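Local coordinates for protein STU0660 (Streptococcus thermophilus, PDB 3ZTH) that belongs to the large Csn2 proteins of CRISPR-mediated bacterial immunity, carries magnesium, and probably binds DNA, at residues 22-27 and 236-241; 254-259 and 299-304. All blocks are in the same frame, centred on the assembly; numbering follows the deposited sequence.

In the fold
From the N terminus, 22-27 takes in the end of strand 20-24 and the loop after it, and the chain passes through 208 residues before interaction 1 returns it, as 236-241, beside that strand. Only then does interaction 2 open: strand 254-257 leads into 258-259, and 39 residues later the loop 299-304, between helices 286-296 and 312-324, closes on it. The two contacts thus follow in series, neither nested nor crossed. They share one sheet, where strand 20-24 lies between 232-237 and 254-257. Interaction 1 pairs two strands and brings the loops after them together at the magnesium site; interaction 2 joins the sheet to the C-terminal helical part.

Interaction 1 (22-27 and 236-241); sequences QIVGQN and LFPSDQ. With MG (magnesium ion), chain C.
A bend at chi2 (-50°) curls the side chain of Gln-26 back, while chi1 of Asp-240 (-68°) sets its carboxylate so that OD2 faces both the Gln-26 amide and a magnesium ion. The two residues lie in the loops that follow neighbouring parallel strands in a sheet consistent with the P-loop NTPase clan. Gln-26 follows its strand and precedes helix 28-43, where P-loop relatives carry their phosphate-binding loop.

In the strands, Ile-23 N donates a backbone bond of 2.8 Å to Leu-236 O. The Ile-23 side chain runs alongside the Phe-237 ring, with CD1 3.7 Å from CZ. Farther on, Pro-238 crosses Val-24 at about a right angle, its CD 3.8 Å from CG2. A water donates to both Ile-23 O and Pro-238 O, bridging the backbones as they diverge.

At the metal, the Gln-26 amide and Asp-240 carboxylate planes are turned 61° apart. Gln-26 NE2 bonds weakly to Asp-240 OD2 and also donates to Pro-298 O, which helps to hold the amide with its oxygen toward the ion. Asp-240 OD2 binds magnesium at 2.4 Å, Gln-26 OE1 lies at a longer 2.7 Å, and three waters are also bound.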
loop_
_atom_site.group_PDB
_atom_site.type_symbol
_atom_site.label_atom_id
_atom_site.label_comp_id
_atom_site.label_asym_id
_atom_site.label_seq_id
_atom_site.Cartn_x
_atom_site.Cartn_y
_atom_site.Cartn_z
ATOM N N GLN A 22 11.813 -34.347 23.733
ATOM C CA GLN A 22 10.680 -34.993 23.065
ATOM C C GLN A 22 9.399 -34.870 23.888
ATOM O O GLN A 22 9.349 -35.250 25.058
ATOM C CB GLN A 22 10.985 -36.469 22.801
ATOM C CG GLN A 22 12.202 -36.701 21.904
ATOM C CD GLN A 22 12.532 -38.173 21.732
ATOM O OE1 GLN A 22 11.966 -38.863 20.877
ATOM N NE2 GLN A 22 13.445 -38.666 22.559
ATOM N N ILE A 23 8.365 -34.319 23.269
ATOM C CA ILE A 23 7.086 -34.133 23.929
ATOM C C ILE A 23 6.122 -35.142 23.339
ATOM O O ILE A 23 5.846 -35.129 22.142
ATOM C CB ILE A 23 6.569 -32.689 23.728
ATOM C CG1 ILE A 23 7.472 -31.721 24.492
ATOM C CG2 ILE A 23 5.131 -32.556 24.233
ATOM C CD1 ILE A 23 7.162 -30.277 24.251
ATOM N N VAL A 24 5.617 -36.019 24.196
ATOM C CA VAL A 24 4.713 -37.087 23.786
ATOM C C VAL A 24 3.504 -37.122 24.719
ATOM O O VAL A 24 3.444 -36.361 25.681
ATOM C CB VAL A 24 5.465 -38.430 23.852
ATOM C CG1 VAL A 24 4.519 -39.560 23.659
ATOM C CG2 VAL A 24 6.545 -38.481 22.780
ATOM N N GLY A 25 2.542 -37.995 24.452
ATOM C CA GLY A 25 1.386 -38.060 25.325
ATOM C C GLY A 25 0.072 -38.147 24.578
ATOM O O GLY A 25 0.006 -37.861 23.383
ATOM N N GLN A 26 -0.982 -38.532 25.287
ATOM C CA GLN A 26 -2.289 -38.678 24.669
ATOM C C GLN A 26 -3.110 -37.405 24.712
ATOM O O GLN A 26 -4.140 -37.314 24.056
ATOM C CB GLN A 26 -3.053 -39.830 25.323
ATOM C CG GLN A 26 -2.380 -41.176 25.117
ATOM C CD GLN A 26 -2.037 -41.424 23.650
ATOM O OE1 GLN A 26 -2.925 -41.607 22.819
ATOM N NE2 GLN A 26 -0.745 -41.415 23.328
ATOM N N ASN A 27 -2.651 -36.417 25.474
ATOM C CA ASN A 27 -3.368 -35.151 25.578
ATOM C C ASN A 27 -2.949 -34.243 24.416
ATOM O O ASN A 27 -2.232 -33.251 24.601
ATOM C CB ASN A 27 -3.040 -34.479 26.907
ATOM C CG ASN A 27 -3.971 -33.327 27.219
ATOM O OD1 ASN A 27 -4.517 -32.687 26.312
ATOM N ND2 ASN A 27 -4.144 -33.045 28.502
ATOM N N LEU A 236 11.078 -31.964 19.825
ATOM C CA LEU A 236 10.284 -32.773 18.903
ATOM C C LEU A 236 8.941 -33.193 19.518
ATOM O O LEU A 236 8.811 -33.283 20.736
ATOM C CB LEU A 236 11.070 -34.033 18.518
ATOM C CG LEU A 236 12.566 -33.874 18.178
ATOM C CD1 LEU A 236 13.203 -35.248 18.005
ATOM C CD2 LEU A 236 12.748 -33.050 16.918
ATOM N N PHE A 237 7.950 -33.439 18.664
ATOM C CA PHE A 237 6.622 -33.895 19.086
ATOM C C PHE A 237 6.374 -35.199 18.332
ATOM O O PHE A 237 5.675 -35.220 17.311
ATOM C CB PHE A 237 5.548 -32.874 18.701
ATOM C CG PHE A 237 5.611 -31.601 19.489
ATOM C CD1 PHE A 237 6.523 -30.603 19.152
ATOM C CD2 PHE A 237 4.760 -31.398 20.568
ATOM C CE1 PHE A 237 6.587 -29.421 19.873
ATOM C CE2 PHE A 237 4.811 -30.218 21.298
ATOM C CZ PHE A 237 5.730 -29.223 20.950
ATOM N N PRO A 238 6.962 -36.305 18.815
ATOM C CA PRO A 238 6.812 -37.622 18.181
ATOM C C PRO A 238 5.403 -38.184 18.222
ATOM O O PRO A 238 4.618 -37.857 19.112
ATOM C CB PRO A 238 7.780 -38.506 18.964
ATOM C CG PRO A 238 8.785 -37.544 19.504
ATOM C CD PRO A 238 7.938 -36.365 19.916
ATOM N N SER A 239 5.101 -39.035 17.247
ATOM C CA SER A 239 3.807 -39.706 17.154
ATOM C C SER A 239 3.778 -40.748 18.267
ATOM O O SER A 239 4.784 -40.989 18.930
ATOM C CB SER A 239 3.674 -40.427 15.815
ATOM O OG SER A 239 4.125 -39.610 14.755
ATOM N N ASP A 240 2.633 -41.389 18.449
ATOM C CA ASP A 240 2.499 -42.395 19.492
ATOM C C ASP A 240 3.297 -43.680 19.268
ATOM O O ASP A 240 3.631 -44.377 20.233
ATOM C CB ASP A 240 1.027 -42.758 19.671
ATOM C CG ASP A 240 0.213 -41.624 20.252
ATOM O OD1 ASP A 240 0.777 -40.535 20.492
ATOM O OD2 ASP A 240 -1.000 -41.833 20.469
ATOM N N GLN A 241 3.615 -44.006 18.017
ATOM C CA GLN A 241 4.333 -45.248 17.776
ATOM C C GLN A 241 5.444 -45.232 16.734
ATOM O O GLN A 241 5.303 -44.668 15.660
ATOM C CB GLN A 241 3.316 -46.350 17.437
ATOM C CG GLN A 241 3.919 -47.735 17.214
ATOM C CD GLN A 241 4.381 -47.969 15.773
ATOM O OE1 GLN A 241 5.316 -48.742 15.521
ATOM N NE2 GLN A 241 3.716 -47.312 14.821
HETATM MG MG MG C . -2.990 -40.448 20.428
HETATM O O HOH W 1 3.737 -35.650 20.553
HETATM O O HOH W 2 -1.383 -38.877 21.460
HETATM O O HOH W 3 -3.781 -42.740 20.028
HETATM O O HOH W 4 -5.066 -39.245 20.362
#

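Interaction 2 (254-259 and 299-304); sequences VNILSD and YLLTKM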
loop_
_atom_site.group_PDB
_atom_site.type_symbol
_atom_site.label_atom_id
_atom_site.label_comp_id
_atom_site.label_asym_id
_atom_site.label_seq_id
_atom_site.Cartn_x
_atom_site.Cartn_y
_atom_site.Cartn_z
ATOM N N VAL A 254 12.279 -36.503 27.942
ATOM C CA VAL A 254 11.104 -37.049 27.294
ATOM C C VAL A 254 9.977 -36.609 28.206
ATOM O O VAL A 254 9.861 -37.081 29.331
ATOM C CB VAL A 254 11.138 -38.574 27.238
ATOM C CG1 VAL A 254 9.798 -39.099 26.778
ATOM C CG2 VAL A 254 12.233 -39.033 26.295
ATOM N N ASN A 255 9.167 -35.676 27.730
ATOM C CA ASN A 255 8.058 -35.161 28.515
ATOM C C ASN A 255 6.731 -35.794 28.108
ATOM O O ASN A 255 6.325 -35.726 26.943
ATOM C CB ASN A 255 7.998 -33.638 28.366
ATOM C CG ASN A 255 9.177 -32.937 29.040
ATOM O OD1 ASN A 255 9.164 -32.688 30.251
ATOM N ND2 ASN A 255 10.207 -32.639 28.262
ATOM N N ILE A 256 6.063 -36.415 29.073
ATOM C CA ILE A 256 4.784 -37.062 28.821
ATOM C C ILE A 256 3.667 -36.099 29.186
ATOM O O ILE A 256 3.562 -35.680 30.337
ATOM C CB ILE A 256 4.617 -38.328 29.685
ATOM C CG1 ILE A 256 5.867 -39.200 29.583
ATOM C CG2 ILE A 256 3.381 -39.109 29.240
ATOM C CD1 ILE A 256 5.858 -40.381 30.529
ATOM N N LEU A 257 2.845 -35.745 28.207
ATOM C CA LEU A 257 1.721 -34.846 28.427
ATOM C C LEU A 257 0.403 -35.591 28.222
ATOM O O LEU A 257 -0.096 -35.681 27.096
ATOM C CB LEU A 257 1.799 -33.658 27.462
ATOM C CG LEU A 257 2.361 -32.357 28.052
ATOM C CD1 LEU A 257 3.744 -32.619 28.631
ATOM C CD2 LEU A 257 2.415 -31.255 26.985
ATOM N N SER A 258 -0.162 -36.132 29.300
ATOM C CA SER A 258 -1.428 -36.868 29.202
ATOM C C SER A 258 -2.436 -36.365 30.224
ATOM O O SER A 258 -2.685 -35.165 30.305
ATOM C CB SER A 258 -1.207 -38.375 29.396
ATOM O OG SER A 258 -0.600 -38.981 28.260
ATOM N N ASP A 259 -3.036 -37.272 30.990
ATOM C CA ASP A 259 -3.991 -36.839 32.006
ATOM C C ASP A 259 -3.199 -36.106 33.082
ATOM O O ASP A 259 -3.761 -35.455 33.960
ATOM C CB ASP A 259 -4.737 -38.025 32.619
ATOM C CG ASP A 259 -5.624 -38.732 31.622
ATOM O OD1 ASP A 259 -6.163 -38.069 30.714
ATOM O OD2 ASP A 259 -5.799 -39.958 31.752
ATOM N N TYR A 299 1.713 -43.658 26.126
ATOM C CA TYR A 299 0.432 -43.989 26.745
ATOM C C TYR A 299 0.398 -43.907 28.265
ATOM O O TYR A 299 -0.596 -44.275 28.872
ATOM C CB TYR A 299 -0.003 -45.390 26.318
ATOM C CG TYR A 299 -0.192 -45.514 24.834
ATOM C CD1 TYR A 299 -1.290 -44.929 24.201
ATOM C CD2 TYR A 299 0.757 -46.169 24.046
ATOM C CE1 TYR A 299 -1.439 -44.990 22.809
ATOM C CE2 TYR A 299 0.620 -46.237 22.657
ATOM C CZ TYR A 299 -0.477 -45.646 22.047
ATOM O OH TYR A 299 -0.599 -45.703 20.681
ATOM N N LEU A 300 1.468 -43.424 28.882
ATOM C CA LEU A 300 1.511 -43.332 30.334
ATOM C C LEU A 300 0.649 -42.193 30.851
ATOM O O LEU A 300 0.361 -41.250 30.123
ATOM C CB LEU A 300 2.957 -43.138 30.795
ATOM C CG LEU A 300 3.880 -44.282 30.368
ATOM C CD1 LEU A 300 5.322 -43.964 30.712
ATOM C CD2 LEU A 300 3.426 -45.570 31.055
ATOM N N LEU A 301 0.234 -42.287 32.110
ATOM C CA LEU A 301 -0.578 -41.245 32.739
ATOM C C LEU A 301 -1.845 -40.951 31.940
ATOM O O LEU A 301 -2.268 -39.803 31.828
ATOM C CB LEU A 301 0.243 -39.958 32.881
ATOM C CG LEU A 301 1.738 -40.152 33.168
ATOM C CD1 LEU A 301 2.435 -38.797 33.188
ATOM C CD2 LEU A 301 1.934 -40.880 34.482
ATOM N N THR A 302 -2.451 -41.987 31.383
ATOM C CA THR A 302 -3.662 -41.792 30.601
ATOM C C THR A 302 -4.742 -42.793 30.963
ATOM O O THR A 302 -4.566 -43.998 30.764
ATOM C CB THR A 302 -3.404 -41.941 29.075
ATOM O OG1 THR A 302 -2.368 -41.046 28.659
ATOM C CG2 THR A 302 -4.668 -41.613 28.301
ATOM N N LYS A 303 -5.846 -42.307 31.516
ATOM C CA LYS A 303 -6.944 -43.201 31.818
ATOM C C LYS A 303 -7.579 -43.326 30.447
ATOM O O LYS A 303 -8.075 -42.342 29.902
ATOM C CB LYS A 303 -7.944 -42.577 32.785
ATOM C CG LYS A 303 -9.062 -43.542 33.129
ATOM C CD LYS A 303 -10.267 -42.857 33.750
ATOM C CE LYS A 303 -11.374 -43.874 34.018
ATOM N NZ LYS A 303 -12.615 -43.245 34.559
HETATM N N MSE A 304 -7.557 -44.524 29.879
HETATM C CA MSE A 304 -8.104 -44.709 28.549
HETATM C C MSE A 304 -9.421 -45.447 28.447
HETATM O O MSE A 304 -9.693 -46.379 29.198
HETATM C CB MSE A 304 -7.055 -45.371 27.667
HETATM C CG MSE A 304 -5.885 -44.443 27.412
HETATM SE SE MSE A 304 -4.449 -45.192 26.393
HETATM C CE MSE A 304 -3.749 -46.349 27.784
#
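Asp-259 N donates to Leu-301 O at 2.8 Å, tying the turn just after strand 254-257 to the loop that follows helix 286-296. The Asp-259 carboxylate reaches past this bond to the next part of the loop, where OD2 accepts from the backbone N of Lys-303; the modelled separation is very short and its exact value doubtful.

One residue back, Ser-258 points into the bend of the loop. With chi1 at -74°, OG lies beside its own backbone N and comes 2.7 Å from Thr-302 OG1 and 3.1 Å from Leu-300 O. Its one proton has both as possible acceptors. The same oxygen accepts from Gln-26 N, so this serine also connects the loop to the residue that binds magnesium through its side chain. Leu-301, with positive phi (55°), turns the loop at this point.

Outward from the polar group, Ile-256 sends its two branches to different leucines. The Ile-256 and Leu-300 side chains cross obliquely, with Ile-256 CD1 3.6 Å from Leu-300 CD1. On the other branch, Ile-256 CG2 lies 4.1 Å from Leu-301 CD1, the two side chains at about a right angle. Both leucines also pack on helix 312-324, so through them the strand is joined to that helix.

The chemistry is therefore split: an apolar patch seats the loop against the strand, while the hydroxyl and backbone contacts probably set its position and, through Ser-258 and Gln-26, may steady the backbone next to the metal site.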